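Local coordinates for protein quinoline 2-oxidoreductase medium subunit (Pseudomonas putida, PDB 1T3Q) that binds FAD and probably passes electrons as the flavoprotein subunit of a molybdenum hydroxylase that oxidises quinoline at carbon 2, at residues Ile62-Gly67 against Asp83-Lys88. Numbering follows the deposited sequence.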
# COMPACT_ATOMS: atom_id res chain seq x y z
N ILE C 62 33.86 -1.02 -42.32
CA ILE C 62 34.55 0.23 -42.63
C ILE C 62 35.85 -0.23 -43.28
O ILE C 62 36.53 -1.10 -42.75
CB ILE C 62 34.91 1.04 -41.37
CG1 ILE C 62 33.64 1.56 -40.69
CG2 ILE C 62 35.81 2.21 -41.76
CD1 ILE C 62 33.93 2.41 -39.45
N SER C 63 36.17 0.33 -44.44
CA SER C 63 37.39 -0.05 -45.14
C SER C 63 37.86 1.06 -46.07
O SER C 63 37.13 2.02 -46.33
CB SER C 63 37.17 -1.34 -45.94
OG SER C 63 36.20 -1.15 -46.95
N GLN C 64 39.09 0.92 -46.56
CA GLN C 64 39.66 1.89 -47.48
C GLN C 64 40.29 1.15 -48.65
O GLN C 64 40.81 0.05 -48.49
CB GLN C 64 40.72 2.74 -46.76
CG GLN C 64 42.15 2.42 -47.18
CD GLN C 64 43.16 3.29 -46.48
OE1 GLN C 64 43.33 3.21 -45.26
NE2 GLN C 64 43.84 4.14 -47.24
N SER C 65 40.25 1.77 -49.83
CA SER C 65 40.82 1.15 -51.02
C SER C 65 40.93 2.13 -52.17
O SER C 65 39.94 2.73 -52.59
CB SER C 65 39.97 -0.05 -51.45
OG SER C 65 40.50 -0.65 -52.63
N ALA C 66 42.15 2.29 -52.67
CA ALA C 66 42.42 3.18 -53.79
C ALA C 66 41.82 4.58 -53.62
O ALA C 66 40.94 4.96 -54.38
CB ALA C 66 41.89 2.56 -55.08
N GLY C 67 42.31 5.32 -52.64
CA GLY C 67 41.82 6.67 -52.42
C GLY C 67 40.37 6.87 -52.00
O GLY C 67 39.85 7.99 -52.04
N ASP C 83 36.61 5.65 -35.14
CA ASP C 83 37.34 4.64 -35.90
C ASP C 83 38.65 5.18 -36.50
O ASP C 83 38.67 6.24 -37.12
CB ASP C 83 36.45 4.07 -37.00
CG ASP C 83 37.17 3.06 -37.86
OD1 ASP C 83 37.86 3.48 -38.82
OD2 ASP C 83 37.07 1.85 -37.57
N PRO C 84 39.75 4.43 -36.32
CA PRO C 84 41.09 4.78 -36.82
C PRO C 84 41.15 4.99 -38.33
O PRO C 84 41.74 5.96 -38.81
CB PRO C 84 41.94 3.59 -36.39
CG PRO C 84 41.24 3.09 -35.17
CD PRO C 84 39.80 3.16 -35.58
N THR C 85 40.55 4.07 -39.08
CA THR C 85 40.55 4.16 -40.53
C THR C 85 39.91 5.47 -40.98
O THR C 85 40.48 6.21 -41.77
CB THR C 85 39.79 2.99 -41.17
OG1 THR C 85 40.39 1.76 -40.75
CG2 THR C 85 39.85 3.07 -42.68
N VAL C 86 38.71 5.74 -40.49
CA VAL C 86 38.01 6.96 -40.85
C VAL C 86 38.85 8.17 -40.48
O VAL C 86 39.01 9.10 -41.27
CB VAL C 86 36.66 7.07 -40.11
CG1 VAL C 86 36.05 8.45 -40.35
CG2 VAL C 86 35.71 5.98 -40.59
N ALA C 87 39.40 8.14 -39.27
CA ALA C 87 40.22 9.24 -38.77
C ALA C 87 41.40 9.58 -39.69
O ALA C 87 41.72 10.75 -39.88
CB ALA C 87 40.73 8.91 -37.37
N LYS C 88 42.04 8.56 -40.26
CA LYS C 88 43.19 8.81 -41.12
C LYS C 88 42.82 9.16 -42.56
O LYS C 88 43.52 9.93 -43.22
CB LYS C 88 44.14 7.61 -41.10
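Ile62 on strand 62-65 rests against the start of helix 84-89, where it meets Asp83, Thr85 and Val86. It carries the largest share of the buried surface. CD1 packs on the carboxylate of Asp83, 3.7 Å from CG. CG2 sits over the helix start, 3.8 Å from Asp83 OD1. The same methyl lies 3.9 Å from Val86 CG2 and 4.1 Å from Thr85 CB. With chi1 at -67°, CG1 lies beside the backbone N of Ile62 and CG2 is anti to it. The extended CG1-CD1 arm reaches the aspartate.

Thr85 buries the next largest area. Its methyl CG2 stands 4.2 Å from Gln64 CB, at a looser edge of the contact. Asp83 is the N-cap of the helix. Its OD1 accepts a hydrogen bond from Val86 N at 2.9 Å, nearly straight at 163°, through the lone pair away from OD2. This bond probably helps fix the carboxylate's rotation where Ile62 packs on it.

The strand runs at 43° to the helix axis, and no hydrogen bond joins the two segments. Strand 62-65 is an outermost strand, within this chain, of the five-stranded antiparallel sheet in the FAD-binding domain. Ile62 and Val86 both also touch Leu69 on the neighbouring strand 68-72, and Val86 reaches Leu93 and Pro94 of helix 92-97. The bound FAD is about 14 Å from the Ile62 side chain.

The contact is thus apolar, apart from the capping carboxylate. Ile62 packs on both the helix start and its cap, which probably shields the capping bond from water on that side.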